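Local coordinates for DegV family protein (Streptococcus agalactiae, PDB 3LUP), which binds a fatty acid, seen here as elaidic acid, and may play a role in lipid transport or fatty acid metabolism, at residues 66-77 with 99-110. Residues are numbered along the deposited sequence; the frame is centred on the assembly and turned at random.
Sequences QPSLAELDDLLC and FWQNIQFLIEEH. With ELA (Elaidic acid), chain B.
H110 NE2 donates to D73 OD1 at 2.9 Å, with an N-H...O angle of 159°. This His-carboxylate bond ties helix 69-81 to the end of segment 99-110, in the domain of the DegV fold built on a parallel four-stranded sheet. D73 has CG anti to its own N (chi1 -176°), which swings the carboxylate across to the imidazole. OD1 lies at the ring edge, near its plane, while L76 CB sits over one face, 3.7 Å from the ring centroid. In the middle, the L106 side chain is a knob among L69, L72, D73 and L76. L72 CD2 and L69 CD2 both meet I103 CG2, the former at 3.5 Å. Toward the N-terminal end of both segments, the F99 ring is sandwiched between P67 CG, centred over one face in a CH-pi contact, and I103 CG2, offset on the other. F91 meets F99 edge-to-face, and L29 of strand 26-29 touches both P67 and F99. Q66 belongs to the pocket of the elaidic acid, and its N is 3.5 Å from C3 of the ligand. Its extended side chain runs to N102, whose ND2 donates to Q66 OE1 at 3.0 Å; the bond is bent (140°), with ND2 tilted from the carbonyl plane.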
ATOM      1  N   GLN A  66      -3.798  12.286   6.307  1.00 39.47           N
ATOM      2  CA  GLN A  66      -3.511  11.176   7.204  1.00 39.12           C
ATOM      3  C   GLN A  66      -4.797  10.722   7.878  1.00 39.17           C
ATOM      4  O   GLN A  66      -5.706  11.533   8.068  1.00 39.52           O
ATOM      5  CB  GLN A  66      -2.505  11.618   8.267  1.00 38.95           C
ATOM      6  CG  GLN A  66      -1.112  11.889   7.729  1.00 38.60           C
ATOM      7  CD  GLN A  66      -0.233  12.653   8.701  1.00 38.45           C
ATOM      8  OE1 GLN A  66      -0.147  12.326   9.896  1.00 39.10           O
ATOM      9  NE2 GLN A  66       0.439  13.673   8.191  1.00 36.43           N
ATOM     10  N   PRO A  67      -4.902   9.423   8.218  1.00 39.07           N
ATOM     11  CA  PRO A  67      -6.034   9.028   9.062  1.00 39.04           C
ATOM     12  C   PRO A  67      -6.000   9.793  10.384  1.00 38.80           C
ATOM     13  O   PRO A  67      -4.967  10.358  10.739  1.00 38.87           O
ATOM     14  CB  PRO A  67      -5.825   7.522   9.289  1.00 39.00           C
ATOM     15  CG  PRO A  67      -4.584   7.156   8.580  1.00 38.87           C
ATOM     16  CD  PRO A  67      -4.199   8.264   7.653  1.00 38.99           C
ATOM     17  N   SER A  68      -7.129   9.838  11.083  1.00 38.63           N
ATOM     18  CA  SER A  68      -7.245  10.597  12.333  1.00 38.32           C
ATOM     19  C   SER A  68      -6.399  10.016  13.497  1.00 37.97           C
ATOM     20  O   SER A  68      -6.541   8.841  13.867  1.00 37.84           O
ATOM     21  CB  SER A  68      -8.727  10.714  12.717  1.00 38.18           C
ATOM     22  OG  SER A  68      -8.895  11.252  14.018  1.00 38.87           O
ATOM     23  N   LEU A  69      -5.515  10.839  14.062  1.00 37.35           N
ATOM     24  CA  LEU A  69      -4.791  10.464  15.272  1.00 37.17           C
ATOM     25  C   LEU A  69      -5.781  10.196  16.394  1.00 37.05           C
ATOM     26  O   LEU A  69      -5.608   9.258  17.170  1.00 37.22           O
ATOM     27  CB  LEU A  69      -3.831  11.567  15.718  1.00 37.22           C
ATOM     28  CG  LEU A  69      -2.613  11.902  14.853  1.00 37.56           C
ATOM     29  CD1 LEU A  69      -1.905  13.141  15.389  1.00 36.24           C
ATOM     30  CD2 LEU A  69      -1.659  10.714  14.749  1.00 37.30           C
ATOM     31  N   ALA A  70      -6.821  11.024  16.465  1.00 36.79           N
ATOM     32  CA  ALA A  70      -7.854  10.901  17.484  1.00 36.44           C
ATOM     33  C   ALA A  70      -8.615   9.583  17.358  1.00 36.34           C
ATOM     34  O   ALA A  70      -8.975   8.983  18.367  1.00 36.31           O
ATOM     35  CB  ALA A  70      -8.807  12.085  17.425  1.00 36.10           C
ATOM     36  N   GLU A  71      -8.846   9.135  16.129  1.00 36.22           N
ATOM     37  CA  GLU A  71      -9.543   7.873  15.904  1.00 36.67           C
ATOM     38  C   GLU A  71      -8.706   6.683  16.346  1.00 36.50           C
ATOM     39  O   GLU A  71      -9.217   5.766  16.981  1.00 36.45           O
ATOM     40  CB  GLU A  71      -9.943   7.713  14.442  1.00 36.61           C
ATOM     41  CG  GLU A  71     -11.135   8.531  14.053  1.00 38.66           C
ATOM     42  CD  GLU A  71     -11.783   8.048  12.773  1.00 42.36           C
ATOM     43  OE1 GLU A  71     -11.118   7.316  12.010  1.00 44.59           O
ATOM     44  OE2 GLU A  71     -12.960   8.396  12.529  1.00 43.32           O
ATOM     45  N   LEU A  72      -7.423   6.702  16.001  1.00 36.58           N
ATOM     46  CA  LEU A  72      -6.494   5.697  16.491  1.00 36.88           C
ATOM     47  C   LEU A  72      -6.470   5.697  18.019  1.00 37.27           C
ATOM     48  O   LEU A  72      -6.636   4.651  18.657  1.00 37.52           O
ATOM     49  CB  LEU A  72      -5.083   5.927  15.925  1.00 36.58           C
ATOM     50  CG  LEU A  72      -3.970   4.934  16.313  1.00 36.13           C
ATOM     51  CD1 LEU A  72      -4.416   3.451  16.298  1.00 33.25           C
ATOM     52  CD2 LEU A  72      -2.719   5.151  15.450  1.00 34.85           C
ATOM     53  N   ASP A  73      -6.274   6.879  18.595  1.00 37.64           N
ATOM     54  CA  ASP A  73      -6.214   7.048  20.036  1.00 37.99           C
ATOM     55  C   ASP A  73      -7.405   6.410  20.733  1.00 37.84           C
ATOM     56  O   ASP A  73      -7.226   5.633  21.669  1.00 37.83           O
ATOM     57  CB  ASP A  73      -6.151   8.527  20.380  1.00 38.39           C
ATOM     58  CG  ASP A  73      -5.996   8.763  21.848  1.00 40.19           C
ATOM     59  OD1 ASP A  73      -5.145   8.075  22.455  1.00 42.50           O
ATOM     60  OD2 ASP A  73      -6.723   9.624  22.397  1.00 42.25           O
ATOM     61  N   ASP A  74      -8.608   6.738  20.260  1.00 37.66           N
ATOM     62  CA  ASP A  74      -9.857   6.209  20.811  1.00 37.81           C
ATOM     63  C   ASP A  74     -10.045   4.696  20.558  1.00 37.58           C
ATOM     64  O   ASP A  74     -10.643   3.985  21.380  1.00 37.39           O
ATOM     65  CB  ASP A  74     -11.060   7.001  20.271  1.00 38.08           C
ATOM     66  CG  ASP A  74     -11.020   8.501  20.649  1.00 39.80           C
ATOM     67  OD1 ASP A  74     -10.559   8.849  21.768  1.00 40.57           O
ATOM     68  OD2 ASP A  74     -11.471   9.337  19.820  1.00 41.21           O
ATOM     69  N   LEU A  75      -9.539   4.218  19.420  1.00 37.29           N
ATOM     70  CA  LEU A  75      -9.559   2.795  19.094  1.00 37.01           C
ATOM     71  C   LEU A  75      -8.638   1.996  20.024  1.00 37.07           C
ATOM     72  O   LEU A  75      -8.978   0.890  20.458  1.00 36.92           O
ATOM     73  CB  LEU A  75      -9.143   2.568  17.641  1.00 36.66           C
ATOM     74  CG  LEU A  75      -9.195   1.118  17.143  1.00 36.78           C
ATOM     75  CD1 LEU A  75     -10.589   0.494  17.297  1.00 36.44           C
ATOM     76  CD2 LEU A  75      -8.766   1.057  15.707  1.00 37.47           C
ATOM     77  N   LEU A  76      -7.473   2.565  20.313  1.00 36.76           N
ATOM     78  CA  LEU A  76      -6.530   1.941  21.211  1.00 36.79           C
ATOM     79  C   LEU A  76      -7.129   1.767  22.594  1.00 37.00           C
ATOM     80  O   LEU A  76      -7.035   0.693  23.191  1.00 37.19           O
ATOM     81  CB  LEU A  76      -5.232   2.748  21.283  1.00 36.63           C
ATOM     82  CG  LEU A  76      -4.281   2.625  20.089  1.00 35.69           C
ATOM     83  CD1 LEU A  76      -3.002   3.342  20.398  1.00 35.32           C
ATOM     84  CD2 LEU A  76      -3.981   1.185  19.773  1.00 34.93           C
ATOM     85  N   CYS A  77      -7.753   2.826  23.091  1.00 37.25           N
ATOM     86  CA  CYS A  77      -8.417   2.805  24.385  1.00 37.78           C
ATOM     87  C   CYS A  77      -9.537   1.759  24.400  1.00 37.70           C
ATOM     88  O   CYS A  77      -9.623   0.949  25.324  1.00 37.50           O
ATOM     89  CB  CYS A  77      -8.941   4.203  24.718  1.00 37.62           C
ATOM     90  SG  CYS A  77      -9.915   4.289  26.224  1.00 41.25           S
ATOM     91  N   PHE A  99       2.157   9.891   8.650  1.00 34.23           N
ATOM     92  CA  PHE A  99       1.272   9.262   9.617  1.00 33.60           C
ATOM     93  C   PHE A  99       2.028   8.332  10.554  1.00 33.86           C
ATOM     94  O   PHE A  99       1.845   8.386  11.771  1.00 33.84           O
ATOM     95  CB  PHE A  99       0.156   8.503   8.907  1.00 33.23           C
ATOM     96  CG  PHE A  99      -0.854   7.926   9.839  1.00 31.40           C
ATOM     97  CD1 PHE A  99      -1.055   6.562   9.898  1.00 30.23           C
ATOM     98  CD2 PHE A  99      -1.594   8.746  10.670  1.00 29.82           C
ATOM     99  CE1 PHE A  99      -2.002   6.018  10.774  1.00 31.13           C
ATOM    100  CE2 PHE A  99      -2.532   8.217  11.551  1.00 30.83           C
ATOM    101  CZ  PHE A  99      -2.738   6.847  11.612  1.00 30.27           C
ATOM    102  N   TRP A 100       2.879   7.486   9.978  1.00 34.13           N
ATOM    103  CA  TRP A 100       3.739   6.601  10.753  1.00 34.34           C
ATOM    104  C   TRP A 100       4.551   7.350  11.825  1.00 35.15           C
ATOM    105  O   TRP A 100       4.533   6.985  13.002  1.00 35.28           O
ATOM    106  CB  TRP A 100       4.665   5.817   9.838  1.00 33.68           C
ATOM    107  CG  TRP A 100       5.489   4.869  10.609  1.00 33.84           C
ATOM    108  CD1 TRP A 100       5.152   3.596  10.970  1.00 33.62           C
ATOM    109  CD2 TRP A 100       6.791   5.112  11.153  1.00 33.46           C
ATOM    110  NE1 TRP A 100       6.166   3.032  11.705  1.00 32.18           N
ATOM    111  CE2 TRP A 100       7.187   3.938  11.826  1.00 33.03           C
ATOM    112  CE3 TRP A 100       7.671   6.209  11.127  1.00 34.70           C
ATOM    113  CZ2 TRP A 100       8.422   3.828  12.481  1.00 34.28           C
ATOM    114  CZ3 TRP A 100       8.906   6.101  11.778  1.00 34.96           C
ATOM    115  CH2 TRP A 100       9.263   4.922  12.446  1.00 34.97           C
ATOM    116  N   GLN A 101       5.258   8.402  11.423  1.00 35.99           N
ATOM    117  CA  GLN A 101       6.011   9.195  12.380  1.00 36.47           C
ATOM    118  C   GLN A 101       5.107   9.882  13.393  1.00 36.59           C
ATOM    119  O   GLN A 101       5.474  10.026  14.574  1.00 36.45           O
ATOM    120  CB  GLN A 101       6.874  10.222  11.675  1.00 36.53           C
ATOM    121  CG  GLN A 101       8.047  10.637  12.535  1.00 39.08           C
ATOM    122  CD  GLN A 101       9.262  11.074  11.728  1.00 42.67           C
ATOM    123  OE1 GLN A 101       9.799  12.159  11.963  1.00 43.91           O
ATOM    124  NE2 GLN A 101       9.712  10.226  10.784  1.00 42.57           N
ATOM    125  N   ASN A 102       3.931  10.299  12.928  1.00 36.48           N
ATOM    126  CA  ASN A 102       2.995  11.035  13.768  1.00 36.62           C
ATOM    127  C   ASN A 102       2.295  10.202  14.835  1.00 36.82           C
ATOM    128  O   ASN A 102       1.907  10.733  15.870  1.00 37.16           O
ATOM    129  CB  ASN A 102       1.981  11.802  12.918  1.00 36.64           C
ATOM    130  CG  ASN A 102       2.533  13.117  12.411  1.00 36.64           C
ATOM    131  OD1 ASN A 102       3.133  13.871  13.166  1.00 38.31           O
ATOM    132  ND2 ASN A 102       2.341  13.396  11.133  1.00 36.17           N
ATOM    133  N   ILE A 103       2.150   8.901  14.604  1.00 36.90           N
ATOM    134  CA  ILE A 103       1.464   8.041  15.569  1.00 37.03           C
ATOM    135  C   ILE A 103       2.369   7.458  16.642  1.00 37.30           C
ATOM    136  O   ILE A 103       1.862   6.829  17.563  1.00 37.54           O
ATOM    137  CB  ILE A 103       0.717   6.852  14.905  1.00 37.09           C
ATOM    138  CG1 ILE A 103       1.672   6.009  14.074  1.00 37.27           C
ATOM    139  CG2 ILE A 103      -0.416   7.335  14.053  1.00 36.86           C
ATOM    140  CD1 ILE A 103       1.097   4.720  13.671  1.00 39.59           C
ATOM    141  N   GLN A 104       3.689   7.656  16.527  1.00 37.52           N
ATOM    142  CA  GLN A 104       4.669   6.962  17.383  1.00 37.65           C
ATOM    143  C   GLN A 104       4.552   7.273  18.871  1.00 37.78           C
ATOM    144  O   GLN A 104       4.797   6.399  19.722  1.00 37.89           O
ATOM    145  CB  GLN A 104       6.108   7.239  16.939  1.00 37.65           C
ATOM    146  CG  GLN A 104       6.507   6.656  15.596  1.00 38.62           C
ATOM    147  CD  GLN A 104       6.127   5.195  15.431  1.00 40.30           C
ATOM    148  OE1 GLN A 104       6.654   4.310  16.112  1.00 39.77           O
ATOM    149  NE2 GLN A 104       5.203   4.935  14.507  1.00 41.51           N
ATOM    150  N   PHE A 105       4.195   8.514  19.191  1.00 37.66           N
ATOM    151  CA  PHE A 105       4.087   8.919  20.588  1.00 37.67           C
ATOM    152  C   PHE A 105       2.980   8.133  21.285  1.00 37.54           C
ATOM    153  O   PHE A 105       3.033   7.920  22.491  1.00 37.90           O
ATOM    154  CB  PHE A 105       3.874  10.432  20.715  1.00 37.64           C
ATOM    155  CG  PHE A 105       2.460  10.879  20.445  1.00 38.80           C
ATOM    156  CD1 PHE A 105       1.950  10.890  19.144  1.00 39.79           C
ATOM    157  CD2 PHE A 105       1.638  11.299  21.493  1.00 39.91           C
ATOM    158  CE1 PHE A 105       0.640  11.303  18.893  1.00 40.30           C
ATOM    159  CE2 PHE A 105       0.329  11.719  21.255  1.00 40.45           C
ATOM    160  CZ  PHE A 105      -0.171  11.725  19.952  1.00 40.71           C
ATOM    161  N   LEU A 106       2.001   7.676  20.513  1.00 37.45           N
ATOM    162  CA  LEU A 106       0.859   6.955  21.062  1.00 37.59           C
ATOM    163  C   LEU A 106       1.210   5.663  21.799  1.00 37.74           C
ATOM    164  O   LEU A 106       0.475   5.241  22.693  1.00 37.78           O
ATOM    165  CB  LEU A 106      -0.211   6.710  19.989  1.00 37.58           C
ATOM    166  CG  LEU A 106      -1.091   7.906  19.571  1.00 37.41           C
ATOM    167  CD1 LEU A 106      -2.239   7.456  18.672  1.00 36.30           C
ATOM    168  CD2 LEU A 106      -1.654   8.654  20.780  1.00 37.04           C
ATOM    169  N   ILE A 107       2.333   5.043  21.443  1.00 37.89           N
ATOM    170  CA  ILE A 107       2.807   3.849  22.158  1.00 37.87           C
ATOM    171  C   ILE A 107       3.060   4.123  23.652  1.00 38.35           C
ATOM    172  O   ILE A 107       2.714   3.294  24.504  1.00 38.72           O
ATOM    173  CB  ILE A 107       4.047   3.226  21.479  1.00 37.89           C
ATOM    174  CG1 ILE A 107       3.690   2.800  20.040  1.00 37.42           C
ATOM    175  CG2 ILE A 107       4.627   2.057  22.327  1.00 36.68           C
ATOM    176  CD1 ILE A 107       4.885   2.671  19.088  1.00 36.72           C
ATOM    177  N   GLU A 108       3.632   5.285  23.963  1.00 38.39           N
ATOM    178  CA  GLU A 108       3.844   5.706  25.355  1.00 38.73           C
ATOM    179  C   GLU A 108       2.566   6.120  26.096  1.00 37.97           C
ATOM    180  O   GLU A 108       2.536   6.102  27.330  1.00 37.60           O
ATOM    181  CB  GLU A 108       4.866   6.842  25.413  1.00 39.38           C
ATOM    182  CG  GLU A 108       6.304   6.367  25.576  1.00 42.58           C
ATOM    183  CD  GLU A 108       6.638   5.191  24.670  1.00 46.24           C
ATOM    184  OE1 GLU A 108       6.713   5.379  23.426  1.00 47.61           O
ATOM    185  OE2 GLU A 108       6.817   4.075  25.213  1.00 47.78           O
ATOM    186  N   GLU A 109       1.527   6.484  25.337  1.00 37.17           N
ATOM    187  CA  GLU A 109       0.248   6.974  25.890  1.00 36.45           C
ATOM    188  C   GLU A 109      -0.729   5.849  26.261  1.00 35.52           C
ATOM    189  O   GLU A 109      -1.744   6.103  26.914  1.00 34.80           O
ATOM    190  CB  GLU A 109      -0.455   7.937  24.918  1.00 36.65           C
ATOM    191  CG  GLU A 109       0.406   9.074  24.373  1.00 38.12           C
ATOM    192  CD  GLU A 109       0.650  10.193  25.373  1.00 39.20           C
ATOM    193  OE1 GLU A 109      -0.124  10.306  26.347  1.00 39.14           O
ATOM    194  OE2 GLU A 109       1.615  10.969  25.171  1.00 39.98           O
ATOM    195  N   HIS A 110      -0.424   4.623  25.826  1.00 34.58           N
ATOM    196  CA  HIS A 110      -1.218   3.435  26.168  1.00 33.47           C
ATOM    197  C   HIS A 110      -0.339   2.339  26.763  1.00 33.31           C
ATOM    198  O   HIS A 110      -0.112   1.299  26.130  1.00 33.66           O
ATOM    199  CB  HIS A 110      -1.971   2.929  24.944  1.00 32.74           C
ATOM    200  CG  HIS A 110      -2.979   3.902  24.434  1.00 31.52           C
ATOM    201  ND1 HIS A 110      -4.312   3.842  24.779  1.00 29.88           N
ATOM    202  CD2 HIS A 110      -2.844   4.981  23.630  1.00 29.85           C
ATOM    203  CE1 HIS A 110      -4.959   4.832  24.192  1.00 29.42           C
ATOM    204  NE2 HIS A 110      -4.090   5.541  23.495  1.00 29.67           N
TER
HETATM  205  CA  ELA B 301      -0.750  12.305   3.693  1.00 52.96           C
HETATM  206  C   ELA B 301      -0.776  13.837   3.721  1.00 54.95           C
HETATM  207  O   ELA B 301      -1.026  14.541   2.699  1.00 54.14           O
HETATM  208  C3  ELA B 301      -2.091  11.668   3.337  1.00 48.32           C
HETATM  209  C4  ELA B 301      -2.083  10.170   3.624  1.00 46.96           C
HETATM  210  C5  ELA B 301      -2.428   9.324   2.382  1.00 46.74           C
HETATM  211  C6  ELA B 301      -1.188   9.061   1.516  1.00 44.62           C
HETATM  212  C7  ELA B 301      -1.423   8.566   0.094  1.00 42.43           C
HETATM  213  C8  ELA B 301      -0.082   8.421  -0.637  1.00 42.25           C
HETATM  214  C9  ELA B 301      -0.084   7.230  -1.585  1.00 41.37           C
HETATM  215  C10 ELA B 301       0.983   7.030  -2.596  1.00 40.25           C
HETATM  216  C11 ELA B 301       0.690   6.216  -3.840  1.00 39.40           C
HETATM  217  C12 ELA B 301       1.757   5.165  -4.121  1.00 37.95           C
HETATM  218  C13 ELA B 301       1.270   3.741  -3.915  1.00 37.06           C
HETATM  219  C14 ELA B 301       1.952   2.735  -4.833  1.00 36.64           C
HETATM  220  C15 ELA B 301       1.338   1.342  -4.634  1.00 36.35           C
HETATM  221  C16 ELA B 301       2.153   0.209  -5.261  1.00 34.37           C
HETATM  222  C17 ELA B 301       2.656  -0.762  -4.198  1.00 34.94           C
HETATM  223  C18 ELA B 301       2.636  -2.209  -4.673  1.00 34.37           C
HETATM  224  OXT ELA B 301      -0.520  14.423   4.799  1.00 55.09           O